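Local coordinates for MetRS related protein (Pyrococcus horikoshii, PDB 2CWP) that probably binds tRNA through an OB-fold domain, as a protein related to methionyl-tRNA synthetase, at residues Q55-I67 with L98-V111. Sequence-based numbering, arbitrary orientation.
Sequences QIPPEELEGKKFI and LIPVPEEVPVGARV
This is a surface contact in which Lys65 and Phe66, at the start of strand 65-69, meet the irregular 98-111 segment in a tRNA-binding domain of the OB-fold class. It has two separate sites: the Lys65 amine is held by backbone carbonyls of the 102-105 turn, and some distance away Leu98 packs against Phe66 and Leu61. One direct backbone bond joins the segments, Val101 N to Lys65 O at 2.9 Å, nearly straight at the hydrogen (173°) though the donor stands above the carbonyl plane. Two waters add further links: one takes the N-H of Lys65 and donates to Val101 O and Glu103 OE1, the other links Ile67 N with Ile99 O. Fully extended beyond CG, the Lys65 chain carries NZ to two backbone carbonyls, Val105 O at 2.7 Å and Glu103 O at 3.0 Å, while its CE lies 3.9 Å from Val107 CG1. A methionine in its place would probably leave both carbonyls without this donor and the turn less firmly held. Leu98 drops CD1 obliquely toward the Phe66 ring, 3.8 Å from CZ, and its CD2 meets Leu61 CD2 at 3.7 Å, the two leucines crossing at about a right angle. Farther along, Ile67 splits its branches: CG1 lies against Val101 CG2 and CG2 against Val111 CG1. Beyond the pair, Phe66 rests on Val22 of strand 17-27 and Leu86 of strand 85-86, whereas Leu61 touches Leu86 and Ile35, and Val107 meets Asp40 of strand 35-40.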
# COMPACT_ATOMS: atom_id res chain seq x y z
N GLN A 55 -3.35 3.88 14.07
CA GLN A 55 -4.50 2.99 14.11
C GLN A 55 -4.14 1.53 13.84
O GLN A 55 -4.76 0.64 14.38
CB GLN A 55 -5.53 3.41 13.07
CG GLN A 55 -6.16 4.75 13.32
CD GLN A 55 -7.38 4.96 12.44
OE1 GLN A 55 -8.28 4.12 12.43
NE2 GLN A 55 -7.40 6.06 11.69
N ILE A 56 -3.14 1.31 12.99
CA ILE A 56 -2.73 -0.04 12.61
C ILE A 56 -1.25 -0.29 12.87
O ILE A 56 -0.40 0.25 12.18
CB ILE A 56 -2.99 -0.29 11.09
CG1 ILE A 56 -4.45 0.01 10.73
CG2 ILE A 56 -2.61 -1.71 10.74
CD1 ILE A 56 -5.45 -0.98 11.33
N PRO A 57 -0.93 -1.14 13.86
CA PRO A 57 0.49 -1.40 14.14
C PRO A 57 1.18 -2.17 13.01
O PRO A 57 0.55 -2.93 12.29
CB PRO A 57 0.44 -2.19 15.45
CG PRO A 57 -0.83 -2.97 15.29
CD PRO A 57 -1.79 -1.92 14.75
N PRO A 58 2.50 -1.97 12.86
CA PRO A 58 3.35 -2.61 11.84
C PRO A 58 3.23 -4.13 11.76
O PRO A 58 3.22 -4.69 10.66
CB PRO A 58 4.76 -2.17 12.25
CG PRO A 58 4.53 -0.86 12.91
CD PRO A 58 3.30 -1.10 13.74
N GLU A 59 3.15 -4.79 12.91
CA GLU A 59 3.05 -6.24 12.93
C GLU A 59 1.75 -6.78 12.32
O GLU A 59 1.63 -7.97 12.05
CB GLU A 59 3.26 -6.79 14.36
CG GLU A 59 2.18 -6.46 15.39
CD GLU A 59 2.42 -5.14 16.13
OE1 GLU A 59 1.70 -4.89 17.12
OE2 GLU A 59 3.31 -4.35 15.71
N GLU A 60 0.77 -5.91 12.11
CA GLU A 60 -0.47 -6.37 11.50
C GLU A 60 -0.36 -6.39 9.96
O GLU A 60 -1.26 -6.89 9.28
CB GLU A 60 -1.64 -5.49 11.96
CG GLU A 60 -2.22 -5.95 13.29
CD GLU A 60 -3.23 -4.98 13.87
OE1 GLU A 60 -3.86 -4.24 13.09
OE2 GLU A 60 -3.41 -4.98 15.11
N LEU A 61 0.74 -5.88 9.42
CA LEU A 61 0.94 -5.85 7.97
C LEU A 61 1.98 -6.87 7.51
O LEU A 61 1.83 -7.48 6.46
CB LEU A 61 1.38 -4.45 7.52
CG LEU A 61 0.37 -3.33 7.79
CD1 LEU A 61 1.07 -2.15 8.44
CD2 LEU A 61 -0.29 -2.92 6.51
N GLU A 62 3.02 -7.05 8.30
CA GLU A 62 4.08 -7.99 7.98
C GLU A 62 3.57 -9.39 7.73
O GLU A 62 2.80 -9.92 8.52
CB GLU A 62 5.11 -8.07 9.10
CG GLU A 62 6.09 -6.95 9.10
CD GLU A 62 7.45 -7.38 9.61
OE1 GLU A 62 8.32 -6.50 9.74
OE2 GLU A 62 7.65 -8.58 9.87
N GLY A 63 4.02 -9.98 6.63
CA GLY A 63 3.62 -11.32 6.29
C GLY A 63 2.35 -11.41 5.45
O GLY A 63 2.04 -12.48 4.93
N LYS A 64 1.63 -10.31 5.31
CA LYS A 64 0.39 -10.34 4.52
C LYS A 64 0.49 -9.72 3.13
O LYS A 64 1.43 -8.98 2.84
CB LYS A 64 -0.74 -9.62 5.27
CG LYS A 64 -0.83 -9.89 6.76
CD LYS A 64 -1.10 -11.33 7.09
CE LYS A 64 -2.21 -11.42 8.14
NZ LYS A 64 -2.00 -10.45 9.25
N LYS A 65 -0.49 -10.03 2.29
CA LYS A 65 -0.58 -9.49 0.94
C LYS A 65 -1.67 -8.41 0.94
O LYS A 65 -2.70 -8.56 1.61
CB LYS A 65 -0.97 -10.58 -0.06
CG LYS A 65 0.08 -11.67 -0.20
CD LYS A 65 -0.28 -12.67 -1.28
CE LYS A 65 0.75 -13.78 -1.31
NZ LYS A 65 0.42 -14.81 -2.33
N PHE A 66 -1.43 -7.34 0.18
CA PHE A 66 -2.38 -6.24 0.07
C PHE A 66 -2.34 -5.66 -1.35
O PHE A 66 -1.47 -6.00 -2.16
CB PHE A 66 -2.05 -5.10 1.03
CG PHE A 66 -2.04 -5.50 2.47
CD1 PHE A 66 -0.85 -5.86 3.09
CD2 PHE A 66 -3.22 -5.55 3.19
CE1 PHE A 66 -0.83 -6.27 4.43
CE2 PHE A 66 -3.22 -5.96 4.53
CZ PHE A 66 -2.03 -6.32 5.15
N ILE A 67 -3.29 -4.76 -1.62
CA ILE A 67 -3.37 -4.09 -2.90
C ILE A 67 -2.52 -2.83 -2.80
O ILE A 67 -2.59 -2.11 -1.81
CB ILE A 67 -4.78 -3.64 -3.18
CG1 ILE A 67 -5.73 -4.84 -3.09
CG2 ILE A 67 -4.82 -2.94 -4.53
CD1 ILE A 67 -7.20 -4.44 -3.03
N LEU A 98 -7.62 -2.51 7.24
CA LEU A 98 -6.82 -3.17 6.22
C LEU A 98 -7.73 -4.00 5.33
O LEU A 98 -8.80 -4.44 5.76
CB LEU A 98 -5.78 -4.10 6.85
CG LEU A 98 -4.64 -3.44 7.62
CD1 LEU A 98 -3.68 -4.52 8.10
CD2 LEU A 98 -3.92 -2.44 6.72
N ILE A 99 -7.31 -4.19 4.09
CA ILE A 99 -8.03 -5.02 3.14
C ILE A 99 -6.99 -6.02 2.66
O ILE A 99 -6.28 -5.80 1.66
CB ILE A 99 -8.55 -4.22 1.90
CG1 ILE A 99 -9.56 -3.15 2.33
CG2 ILE A 99 -9.21 -5.19 0.90
CD1 ILE A 99 -10.01 -2.24 1.18
N PRO A 100 -6.83 -7.13 3.39
CA PRO A 100 -5.84 -8.10 2.92
C PRO A 100 -6.34 -8.84 1.68
O PRO A 100 -7.54 -9.00 1.48
CB PRO A 100 -5.65 -9.03 4.12
CG PRO A 100 -7.04 -9.02 4.78
CD PRO A 100 -7.39 -7.52 4.70
N VAL A 101 -5.41 -9.28 0.84
CA VAL A 101 -5.72 -10.06 -0.36
C VAL A 101 -5.65 -11.53 0.09
O VAL A 101 -4.82 -11.88 0.92
CB VAL A 101 -4.65 -9.77 -1.45
CG1 VAL A 101 -4.80 -10.69 -2.63
CG2 VAL A 101 -4.74 -8.30 -1.87
N PRO A 102 -6.53 -12.42 -0.43
CA PRO A 102 -6.45 -13.83 0.00
C PRO A 102 -5.02 -14.38 -0.20
O PRO A 102 -4.32 -13.98 -1.13
CB PRO A 102 -7.46 -14.53 -0.90
CG PRO A 102 -8.45 -13.46 -1.19
CD PRO A 102 -7.59 -12.24 -1.43
N GLU A 103 -4.60 -15.31 0.65
CA GLU A 103 -3.25 -15.86 0.57
C GLU A 103 -2.96 -16.54 -0.77
O GLU A 103 -1.82 -16.54 -1.24
CB GLU A 103 -3.02 -16.85 1.71
CG GLU A 103 -1.64 -16.77 2.31
CD GLU A 103 -1.50 -15.61 3.29
OE1 GLU A 103 -1.64 -14.44 2.87
OE2 GLU A 103 -1.25 -15.89 4.48
N GLU A 104 -4.00 -17.09 -1.40
CA GLU A 104 -3.89 -17.78 -2.68
C GLU A 104 -3.43 -16.90 -3.85
O GLU A 104 -2.76 -17.39 -4.77
CB GLU A 104 -5.24 -18.39 -3.08
CG GLU A 104 -5.76 -19.53 -2.22
CD GLU A 104 -6.09 -19.12 -0.79
OE1 GLU A 104 -6.40 -17.93 -0.56
OE2 GLU A 104 -6.04 -20.00 0.10
N VAL A 105 -3.79 -15.62 -3.84
CA VAL A 105 -3.42 -14.76 -4.96
C VAL A 105 -1.92 -14.52 -5.11
O VAL A 105 -1.27 -13.97 -4.23
CB VAL A 105 -4.14 -13.39 -4.87
CG1 VAL A 105 -3.74 -12.52 -6.06
CG2 VAL A 105 -5.64 -13.59 -4.83
N PRO A 106 -1.35 -14.92 -6.25
CA PRO A 106 0.09 -14.72 -6.46
C PRO A 106 0.51 -13.24 -6.43
O PRO A 106 -0.21 -12.38 -6.96
CB PRO A 106 0.33 -15.35 -7.85
CG PRO A 106 -0.75 -16.40 -7.94
CD PRO A 106 -1.95 -15.66 -7.37
N VAL A 107 1.66 -12.95 -5.82
CA VAL A 107 2.15 -11.58 -5.76
C VAL A 107 2.34 -11.12 -7.21
O VAL A 107 2.68 -11.92 -8.09
CB VAL A 107 3.52 -11.49 -4.99
CG1 VAL A 107 3.35 -11.91 -3.52
CG2 VAL A 107 4.56 -12.37 -5.66
N GLY A 108 2.08 -9.84 -7.48
CA GLY A 108 2.23 -9.36 -8.84
C GLY A 108 0.92 -9.39 -9.62
O GLY A 108 0.82 -8.75 -10.67
N ALA A 109 -0.08 -10.13 -9.15
CA ALA A 109 -1.37 -10.17 -9.84
C ALA A 109 -1.91 -8.76 -10.00
O ALA A 109 -1.74 -7.92 -9.10
CB ALA A 109 -2.36 -10.99 -9.06
N ARG A 110 -2.56 -8.47 -11.12
CA ARG A 110 -3.10 -7.12 -11.26
C ARG A 110 -4.45 -7.00 -10.57
O ARG A 110 -5.26 -7.93 -10.60
CB ARG A 110 -3.26 -6.72 -12.73
CG ARG A 110 -3.51 -5.22 -12.79
CD ARG A 110 -3.60 -4.64 -14.17
NE ARG A 110 -3.92 -3.22 -14.07
CZ ARG A 110 -4.22 -2.45 -15.11
NH1 ARG A 110 -4.24 -2.97 -16.33
NH2 ARG A 110 -4.52 -1.17 -14.93
N VAL A 111 -4.70 -5.86 -9.95
CA VAL A 111 -5.97 -5.63 -9.27
C VAL A 111 -6.70 -4.54 -10.04
O VAL A 111 -6.23 -3.41 -10.11
CB VAL A 111 -5.72 -5.19 -7.80
CG1 VAL A 111 -7.01 -4.73 -7.15
CG2 VAL A 111 -5.13 -6.37 -7.01
O HOH W 1 -2.85 -11.78 3.02
O HOH W 2 -5.24 -3.86 0.21